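Local atomic coordinates of cerato-platanin-like protein (Moniliophthora perniciosa, PDB entry 3SUM), a protein that is of unknown function but belongs to the cerato-platanins, small fungal proteins built on a double-psi beta barrel. Residues 14-18 with 19-23; 52-55 with 56-59; 98-102 with 103-107. All blocks are in the same frame, centred on the assembly; numbering follows the deposited sequence.

In the fold
Each of the three contacts is a short-range turn in a connection between secondary-structure elements of one double-psi beta-barrel domain, and they follow one another along the chain without nesting. Interactions 1 and 2 are the closer pair: their centres lie 16 Å apart and their nearest atoms about 5 Å, so they do not touch, yet the Cys23-Cys60 disulfide ties Cys23 of interaction 1 to the residue that follows interaction 2. The turn at 98-107 stands well apart, its centre 28 Å from that of interaction 1 and 25 Å from that of interaction 2. Interactions 1 and 3 are surface turns, whereas interaction 2 is partly buried beside strand 71-79.

Interaction 1: 14-18 with 19-23; sequences DTLSI and SEFKC
Ser17 O receives the straighter of two successive turn bonds, from Glu20 N at 3.0 Å with an N-H...O angle of 164°. The donor stands above the carbonyl plane, 52° out of it. One residue on, Phe21 N reaches Ile18 O at 3.3 Å, a longer and more bent bond. Two i to i+3 bonds in a row are the mark of a short 3-10 turn, here spanning Ile18 to Glu20. The same two carbonyl oxygens also lie at the edge of the Phe21 ring, near its plane, and Ser17 O comes within 3.3 Å of Phe21 CE2. Leu16 meets that ring from its edge as well: its CB lies 3.8 Å from Phe21 CE2, while CD1 reaches CZ, and the two side chains cross at about a right angle. Phe21 CG turns anti to its own carbonyl carbon (chi1 -63°), which brings the ring edge back beside the turn, next to Leu16. On another side of the turn, Ser17 OG and Ser19 OG stand 3.0 Å apart. The turn belongs to the loop that follows strand 4-7 and leads into helix 24-28, for which Cys23 is the N-cap residue; the buried Phe21 and the partly exposed Ile18 both pack on Leu27 of that helix.

Interaction 2: 52-55 with 56-59; sequences AAPE and AQTE
The backbone doubles back at Glu55-Ala56, where Ala56 takes positive phi (82°, psi -52°). Two weak bonds close the bend, Gln57 N to Glu55 O at 2.8 Å and Thr58 N to Pro54 O at 3.1 Å. The first, from residue i+2 to residue i, and the phi and psi of Ala56 are those of a classic gamma turn. Pro54 O has a second donor in the hydroxyl of Thr58, whose OG1 approaches to 2.7 Å. This hydroxyl stands well above the carbonyl plane. A Thr58 chi1 of 66° tucks OG1 in toward the Pro54 carbonyl, while CG2 turns to the methyl of Ala53, 3.7 Å from its CB. Thr58 OG1 itself lies 3.4 Å from Ala53 CB, so the threonine meets Ala53 with both branches. Across the bend, Gln57 brings OE1 to 3.2 Å from Pro54 CG, the amide end meeting the proline ring at a slant; this amide oxygen also accepts a hydrogen bond from Asn85 N. The turn leads from strand 50-52 toward strand 63-68, and Ala53 and Thr58 rest together on Val77 of strand 71-79, while Pro54 and Gln57 both pack on Trp3.

Interaction 3: 98-102 with 103-107; sequences TTFNG and APEGY
Phe100 and Glu105 lie side by side and point the same way, the ring and carboxylate planes 38° apart. The carboxylate meets the base of the aromatic side chain: Glu105 OE1 comes to 3.8 Å from Phe100 CB, and OE2 approaches the ring obliquely. The extended Glu105 chain carries OE1 to its main partners, in a hydrogen bond with the Tyr68 hydroxyl and a salt bridge with Lys69 NZ. Thr99 and Pro104 likewise lie side by side, with Thr99 OG1 3.5 Å from Pro104 CA; that hydroxyl is also hydrogen-bonded to Lys95 O. Beyond the Thr99-Pro104 pair the chain turns at Asn101 and Gly102, the corners of a type I' beta turn from Phe100 to Ala103. A single antiparallel hydrogen-bonded pair, Phe100 with Ala103, closes it through Phe100 N to Ala103 O at 2.9 Å and Ala103 N to Phe100 O at 2.9 Å. The first bond is the flatter, its donor tilted 24° from the carbonyl plane. Asn101 ND2 sits over one face of the Phe100 ring, offset toward the rim. Past the turn, Gly106 N of helix 105-109 bonds Thr98 O at 3.2 Å and 170°. Thr98 turns its side chain toward Gly106, whose CA lies 3.1 Å from Thr98 OG1, a closeness possible because glycine has no CB there. A water donates to that hydroxyl and accepts from Tyr107 N, and the hydroxyl is also hydrogen-bonded to Val94 O.

Interaction 1: 14-18 with 19-23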
ATOM      1  N   ASP A  14      -4.904  10.055   7.478  1.00 14.07           N
ATOM      2  CA  ASP A  14      -5.379  10.859   6.395  1.00 15.22           C
ATOM      3  C   ASP A  14      -4.840  12.262   6.525  1.00 15.01           C
ATOM      4  O   ASP A  14      -4.704  12.956   5.505  1.00 15.40           O
ATOM      5  CB  ASP A  14      -6.896  10.887   6.329  1.00 15.06           C
ATOM      6  CG  ASP A  14      -7.520  11.217   7.654  1.00 19.71           C
ATOM      7  OD1 ASP A  14      -7.968  12.359   7.806  1.00 21.07           O
ATOM      8  OD2 ASP A  14      -7.512  10.349   8.556  1.00 22.78           O
ATOM      9  N   THR A  15      -4.447  12.649   7.730  1.00 13.35           N
ATOM     10  CA  THR A  15      -4.125  14.071   7.976  1.00 14.59           C
ATOM     11  C   THR A  15      -2.723  14.440   7.667  1.00 16.90           C
ATOM     12  O   THR A  15      -2.371  15.654   7.624  1.00 17.06           O
ATOM     13  CB  THR A  15      -4.406  14.491   9.420  1.00 15.77           C
ATOM     14  OG1 THR A  15      -3.399  13.927  10.315  1.00 17.79           O
ATOM     15  CG2 THR A  15      -5.794  13.999   9.806  1.00 19.64           C
ATOM     16  N   LEU A  16      -1.888  13.432   7.429  1.00 13.78           N
ATOM     17  CA  LEU A  16      -0.498  13.733   7.200  1.00 13.66           C
ATOM     18  C   LEU A  16      -0.210  14.370   5.874  1.00 14.71           C
ATOM     19  O   LEU A  16      -0.595  13.867   4.807  1.00 14.88           O
ATOM     20  CB  LEU A  16       0.368  12.462   7.313  1.00 12.68           C
ATOM     21  CG  LEU A  16       0.438  11.863   8.720  1.00 14.29           C
ATOM     22  CD1 LEU A  16       1.233  10.594   8.739  1.00 12.55           C
ATOM     23  CD2 LEU A  16       1.061  12.848   9.764  1.00 19.87           C
ATOM     24  N   SER A  17       0.633  15.389   5.922  1.00 15.27           N
ATOM     25  CA  SER A  17       1.101  15.974   4.686  1.00 14.58           C
ATOM     26  C   SER A  17       1.798  14.903   3.840  1.00 13.44           C
ATOM     27  O   SER A  17       2.542  14.054   4.372  1.00 15.86           O
ATOM     28  CB  SER A  17       2.096  17.121   5.003  1.00 14.08           C
ATOM     29  OG  SER A  17       2.750  17.467   3.782  1.00 18.43           O
ATOM     30  N   ILE A  18       1.595  14.951   2.526  1.00 13.05           N
ATOM     31  CA  ILE A  18       2.296  13.996   1.660  1.00 14.13           C
ATOM     32  C   ILE A  18       3.828  14.195   1.737  1.00 13.75           C
ATOM     33  O   ILE A  18       4.564  13.303   1.395  1.00 14.47           O
ATOM     34  CB  ILE A  18       1.798  14.064   0.176  1.00 13.13           C
ATOM     35  CG1 ILE A  18       1.970  15.469  -0.432  1.00 13.23           C
ATOM     36  CG2 ILE A  18       0.328  13.534   0.031  1.00 14.77           C
ATOM     37  CD1 ILE A  18       1.888  15.406  -1.996  1.00 15.58           C
ATOM     38  N   SER A  19       4.280  15.335   2.264  1.00 15.02           N
ATOM     39  CA  SER A  19       5.721  15.619   2.413  1.00 15.89           C
ATOM     40  C   SER A  19       6.359  14.654   3.403  1.00 17.14           C
ATOM     41  O   SER A  19       7.578  14.447   3.402  1.00 16.68           O
ATOM     42  CB  SER A  19       5.904  17.046   2.900  1.00 16.45           C
ATOM     43  OG  SER A  19       5.639  17.074   4.320  1.00 19.31           O
ATOM     44  N   GLU A  20       5.544  14.044   4.263  1.00 15.79           N
ATOM     45  CA  GLU A  20       6.049  13.160   5.265  1.00 15.94           C
ATOM     46  C   GLU A  20       6.425  11.750   4.781  1.00 15.93           C
ATOM     47  O   GLU A  20       6.897  10.946   5.566  1.00 16.59           O
ATOM     48  CB  GLU A  20       5.014  13.021   6.383  1.00 18.19           C
ATOM     49  CG  GLU A  20       4.699  14.349   7.072  1.00 20.88           C
ATOM     50  CD  GLU A  20       5.700  14.667   8.183  1.00 32.34           C
ATOM     51  OE1 GLU A  20       6.589  13.825   8.511  1.00 38.01           O
ATOM     52  OE2 GLU A  20       5.621  15.773   8.732  1.00 37.85           O
ATOM     53  N   PHE A  21       6.325  11.509   3.478  1.00 15.55           N
ATOM     54  CA  PHE A  21       6.479  10.183   2.891  1.00 14.26           C
ATOM     55  C   PHE A  21       7.542  10.308   1.851  1.00 14.66           C
ATOM     56  O   PHE A  21       7.619  11.318   1.159  1.00 16.10           O
ATOM     57  CB  PHE A  21       5.161   9.818   2.191  1.00 13.97           C
ATOM     58  CG  PHE A  21       4.023   9.726   3.157  1.00 15.17           C
ATOM     59  CD1 PHE A  21       3.775   8.554   3.834  1.00 14.51           C
ATOM     60  CD2 PHE A  21       3.307  10.881   3.504  1.00 15.33           C
ATOM     61  CE1 PHE A  21       2.778   8.481   4.794  1.00 16.54           C
ATOM     62  CE2 PHE A  21       2.288  10.813   4.465  1.00 17.21           C
ATOM     63  CZ  PHE A  21       2.027   9.645   5.129  1.00 15.06           C
ATOM     64  N   LYS A  22       8.336   9.274   1.711  1.00 15.37           N
ATOM     65  CA  LYS A  22       9.474   9.390   0.802  1.00 16.30           C
ATOM     66  C   LYS A  22       9.057   9.272  -0.618  1.00 17.54           C
ATOM     67  O   LYS A  22       9.913   9.359  -1.492  1.00 19.84           O
ATOM     68  CB  LYS A  22      10.475   8.300   1.192  1.00 16.31           C
ATOM     69  CG  LYS A  22      11.190   8.745   2.514  1.00 17.52           C
ATOM     70  CD  LYS A  22      12.111   7.663   3.061  1.00 25.02           C
ATOM     71  CE  LYS A  22      13.056   8.302   4.136  1.00 27.35           C
ATOM     72  NZ  LYS A  22      13.686   7.209   4.916  1.00 28.68           N
ATOM     73  N   CYS A  23       7.761   9.057  -0.886  1.00 15.83           N
ATOM     74  CA  CYS A  23       7.261   9.070  -2.249  1.00 14.09           C
ATOM     75  C   CYS A  23       6.487  10.365  -2.546  1.00 13.62           C
ATOM     76  O   CYS A  23       5.614  10.368  -3.364  1.00 12.37           O
ATOM     77  CB  CYS A  23       6.350   7.856  -2.514  1.00 15.45           C
ATOM     78  SG  CYS A  23       7.289   6.326  -2.464  1.00 16.97           S
TER

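Interaction 2: 52-55 with 56-59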
ATOM      1  N   ALA A  52       4.590   1.322   2.901  1.00 10.61           N
ATOM      2  CA  ALA A  52       5.999   1.668   2.623  1.00 10.04           C
ATOM      3  C   ALA A  52       6.633   0.435   2.102  1.00  9.78           C
ATOM      4  O   ALA A  52       6.315  -0.645   2.533  1.00 12.16           O
ATOM      5  CB  ALA A  52       6.693   2.089   3.943  1.00  9.92           C
ATOM      6  N   ALA A  53       7.618   0.566   1.220  1.00 10.39           N
ATOM      7  CA  ALA A  53       8.263  -0.605   0.679  1.00 11.19           C
ATOM      8  C   ALA A  53       9.623  -0.145   0.209  1.00 12.52           C
ATOM      9  O   ALA A  53       9.890   1.092   0.113  1.00 13.20           O
ATOM     10  CB  ALA A  53       7.428  -1.172  -0.476  1.00 10.50           C
ATOM     11  N   PRO A  54      10.512  -1.104  -0.057  1.00 14.45           N
ATOM     12  CA  PRO A  54      11.870  -0.681  -0.283  1.00 15.00           C
ATOM     13  C   PRO A  54      12.010  -0.085  -1.656  1.00 15.90           C
ATOM     14  O   PRO A  54      11.421  -0.579  -2.608  1.00 13.93           O
ATOM     15  CB  PRO A  54      12.673  -2.007  -0.273  1.00 15.71           C
ATOM     16  CG  PRO A  54      11.800  -2.995   0.272  1.00 17.18           C
ATOM     17  CD  PRO A  54      10.376  -2.558   0.117  1.00 14.84           C
ATOM     18  N   GLU A  55      12.919   0.872  -1.768  1.00 16.04           N
ATOM     19  CA  GLU A  55      13.295   1.420  -3.029  1.00 16.77           C
ATOM     20  C   GLU A  55      13.949   0.248  -3.860  1.00 18.42           C
ATOM     21  O   GLU A  55      14.496  -0.656  -3.308  1.00 18.18           O
ATOM     22  CB  GLU A  55      14.361   2.514  -2.787  1.00 17.25           C
ATOM     23  CG  GLU A  55      14.923   3.217  -4.020  1.00 21.37           C
ATOM     24  CD  GLU A  55      15.979   4.330  -3.637  1.00 24.48           C
ATOM     25  OE1 GLU A  55      16.903   4.618  -4.447  1.00 22.51           O
ATOM     26  OE2 GLU A  55      15.890   4.875  -2.526  1.00 29.10           O
ATOM     27  N   ALA A  56      13.916   0.366  -5.177  1.00 17.05           N
ATOM     28  CA  ALA A  56      14.586  -0.559  -6.111  1.00 16.32           C
ATOM     29  C   ALA A  56      13.703  -1.723  -6.273  1.00 15.24           C
ATOM     30  O   ALA A  56      13.359  -2.033  -7.385  1.00 14.00           O
ATOM     31  CB  ALA A  56      16.045  -0.986  -5.699  1.00 17.83           C
ATOM     32  N   GLN A  57      13.270  -2.324  -5.183  1.00 14.84           N
ATOM     33  CA  GLN A  57      12.291  -3.425  -5.324  1.00 15.75           C
ATOM     34  C   GLN A  57      10.901  -2.948  -5.705  1.00 15.64           C
ATOM     35  O   GLN A  57      10.139  -3.723  -6.317  1.00 14.80           O
ATOM     36  CB  GLN A  57      12.113  -4.204  -4.036  1.00 18.66           C
ATOM     37  CG  GLN A  57      13.207  -4.954  -3.526  1.00 21.86           C
ATOM     38  CD  GLN A  57      12.698  -5.935  -2.458  1.00 22.20           C
ATOM     39  OE1 GLN A  57      12.789  -5.618  -1.296  1.00 23.66           O
ATOM     40  NE2 GLN A  57      12.235  -7.129  -2.858  1.00 27.44           N
ATOM     41  N   THR A  58      10.572  -1.715  -5.336  1.00 14.29           N
ATOM     42  CA  THR A  58       9.229  -1.137  -5.628  1.00 14.76           C
ATOM     43  C   THR A  58       9.430   0.323  -6.021  1.00 15.56           C
ATOM     44  O   THR A  58      10.324   1.005  -5.476  1.00 15.48           O
ATOM     45  CB  THR A  58       8.288  -1.148  -4.387  1.00 13.50           C
ATOM     46  OG1 THR A  58       8.820  -0.252  -3.384  1.00 13.14           O
ATOM     47  CG2 THR A  58       8.273  -2.581  -3.794  1.00 13.46           C
ATOM     48  N   GLU A  59       8.575   0.799  -6.936  1.00 15.17           N
ATOM     49  CA  GLU A  59       8.618   2.169  -7.378  1.00 16.57           C
ATOM     50  C   GLU A  59       7.575   2.939  -6.623  1.00 16.18           C
ATOM     51  O   GLU A  59       6.551   2.361  -6.172  1.00 13.22           O
ATOM     52  CB  GLU A  59       8.352   2.279  -8.880  1.00 17.82           C
ATOM     53  CG  GLU A  59       9.495   1.680  -9.717  1.00 20.52           C
ATOM     54  CD  GLU A  59      10.881   2.377  -9.421  1.00 32.79           C
ATOM     55  OE1 GLU A  59      10.955   3.637  -9.514  1.00 32.40           O
ATOM     56  OE2 GLU A  59      11.867   1.662  -9.037  1.00 34.39           O
TER

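Interaction 3: 98-102 with 103-107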
ATOM      1  N   THR A  98      -4.634  -9.972   6.820  1.00 13.16           N
ATOM      2  CA  THR A  98      -3.895 -11.012   7.547  1.00 14.56           C
ATOM      3  C   THR A  98      -4.750 -11.589   8.629  1.00 14.04           C
ATOM      4  O   THR A  98      -4.265 -12.205   9.563  1.00 13.87           O
ATOM      5  CB  THR A  98      -2.575 -10.531   8.145  1.00 12.99           C
ATOM      6  OG1 THR A  98      -2.855  -9.529   9.149  1.00 15.01           O
ATOM      7  CG2 THR A  98      -1.677  -9.959   7.075  1.00 17.68           C
ATOM      8  N   THR A  99      -6.058 -11.440   8.456  1.00 15.80           N
ATOM      9  CA  THR A  99      -7.029 -12.151   9.284  1.00 15.40           C
ATOM     10  C   THR A  99      -7.439 -13.431   8.540  1.00 16.91           C
ATOM     11  O   THR A  99      -7.709 -13.403   7.335  1.00 18.92           O
ATOM     12  CB  THR A  99      -8.279 -11.271   9.452  1.00 16.87           C
ATOM     13  OG1 THR A  99      -7.923 -10.143  10.263  1.00 18.45           O
ATOM     14  CG2 THR A  99      -9.370 -12.076  10.176  1.00 21.39           C
ATOM     15  N   PHE A 100      -7.466 -14.544   9.247  1.00 16.16           N
ATOM     16  CA  PHE A 100      -7.802 -15.822   8.671  1.00 17.00           C
ATOM     17  C   PHE A 100      -8.948 -16.429   9.512  1.00 16.43           C
ATOM     18  O   PHE A 100      -8.778 -16.731  10.683  1.00 17.99           O
ATOM     19  CB  PHE A 100      -6.601 -16.758   8.677  1.00 16.01           C
ATOM     20  CG  PHE A 100      -6.934 -18.136   8.093  1.00 18.92           C
ATOM     21  CD1 PHE A 100      -7.259 -18.262   6.727  1.00 16.63           C
ATOM     22  CD2 PHE A 100      -7.003 -19.251   8.920  1.00 16.47           C
ATOM     23  CE1 PHE A 100      -7.591 -19.493   6.189  1.00 19.17           C
ATOM     24  CE2 PHE A 100      -7.305 -20.508   8.375  1.00 17.69           C
ATOM     25  CZ  PHE A 100      -7.583 -20.633   7.023  1.00 19.74           C
ATOM     26  N   ASN A 101     -10.111 -16.519   8.881  1.00 19.46           N
ATOM     27  CA  ASN A 101     -11.305 -17.107   9.482  1.00 19.66           C
ATOM     28  C   ASN A 101     -11.515 -16.476  10.839  1.00 21.08           C
ATOM     29  O   ASN A 101     -11.622 -17.163  11.811  1.00 20.72           O
ATOM     30  CB  ASN A 101     -11.147 -18.639   9.563  1.00 20.94           C
ATOM     31  CG  ASN A 101     -11.161 -19.291   8.209  1.00 23.96           C
ATOM     32  OD1 ASN A 101     -11.534 -18.675   7.221  1.00 24.74           O
ATOM     33  ND2 ASN A 101     -10.806 -20.567   8.151  1.00 27.35           N
ATOM     34  N   GLY A 102     -11.489 -15.130  10.903  1.00 21.40           N
ATOM     35  CA  GLY A 102     -11.779 -14.423  12.133  1.00 22.23           C
ATOM     36  C   GLY A 102     -10.575 -14.164  13.031  1.00 20.84           C
ATOM     37  O   GLY A 102     -10.649 -13.355  13.968  1.00 21.72           O
ATOM     38  N   ALA A 103      -9.448 -14.830  12.797  1.00 18.85           N
ATOM     39  CA  ALA A 103      -8.308 -14.589  13.673  1.00 18.28           C
ATOM     40  C   ALA A 103      -7.380 -13.531  13.042  1.00 17.97           C
ATOM     41  O   ALA A 103      -6.910 -13.719  11.943  1.00 18.26           O
ATOM     42  CB  ALA A 103      -7.546 -15.901  13.950  1.00 17.16           C
ATOM     43  N   PRO A 104      -7.156 -12.408  13.729  1.00 18.99           N
ATOM     44  CA  PRO A 104      -6.327 -11.362  13.152  1.00 17.59           C
ATOM     45  C   PRO A 104      -4.891 -11.712  13.351  1.00 17.35           C
ATOM     46  O   PRO A 104      -4.197 -11.041  14.090  1.00 17.49           O
ATOM     47  CB  PRO A 104      -6.719 -10.090  13.982  1.00 18.21           C
ATOM     48  CG  PRO A 104      -8.117 -10.467  14.652  1.00 20.49           C
ATOM     49  CD  PRO A 104      -7.875 -11.952  14.950  1.00 18.97           C
ATOM     50  N   GLU A 105      -4.432 -12.763  12.694  1.00 15.98           N
ATOM     51  CA  GLU A 105      -3.068 -13.246  12.915  1.00 17.60           C
ATOM     52  C   GLU A 105      -1.985 -12.204  12.781  1.00 17.42           C
ATOM     53  O   GLU A 105      -1.111 -12.071  13.652  1.00 17.14           O
ATOM     54  CB  GLU A 105      -2.818 -14.394  11.931  1.00 16.81           C
ATOM     55  CG  GLU A 105      -3.862 -15.544  12.125  1.00 15.78           C
ATOM     56  CD  GLU A 105      -3.693 -16.655  11.133  1.00 16.09           C
ATOM     57  OE1 GLU A 105      -3.076 -16.428  10.063  1.00 15.06           O
ATOM     58  OE2 GLU A 105      -4.151 -17.748  11.429  1.00 16.57           O
ATOM     59  N   GLY A 106      -2.003 -11.507  11.665  1.00 17.61           N
ATOM     60  CA  GLY A 106      -0.938 -10.567  11.347  1.00 16.36           C
ATOM     61  C   GLY A 106      -1.002  -9.349  12.227  1.00 16.32           C
ATOM     62  O   GLY A 106       0.046  -8.834  12.667  1.00 16.74           O
ATOM     63  N   TYR A 107      -2.231  -8.889  12.482  1.00 15.73           N
ATOM     64  CA  TYR A 107      -2.401  -7.676  13.247  1.00 15.79           C
ATOM     65  C   TYR A 107      -1.982  -7.913  14.695  1.00 15.52           C
ATOM     66  O   TYR A 107      -1.298  -7.086  15.269  1.00 16.31           O
ATOM     67  CB  TYR A 107      -3.848  -7.211  13.187  1.00 15.56           C
ATOM     68  CG  TYR A 107      -4.167  -6.090  14.117  1.00 17.83           C
ATOM     69  CD1 TYR A 107      -3.622  -4.820  13.919  1.00 18.59           C
ATOM     70  CD2 TYR A 107      -5.064  -6.289  15.175  1.00 16.08           C
ATOM     71  CE1 TYR A 107      -3.940  -3.778  14.799  1.00 19.07           C
ATOM     72  CE2 TYR A 107      -5.371  -5.260  16.070  1.00 18.71           C
ATOM     73  CZ  TYR A 107      -4.836  -4.030  15.840  1.00 20.52           C
ATOM     74  OH  TYR A 107      -5.173  -3.045  16.695  1.00 20.49           O
TER
HETATM   75  O   HOH W   1      -4.860  -9.588  11.080  1.00 18.44           O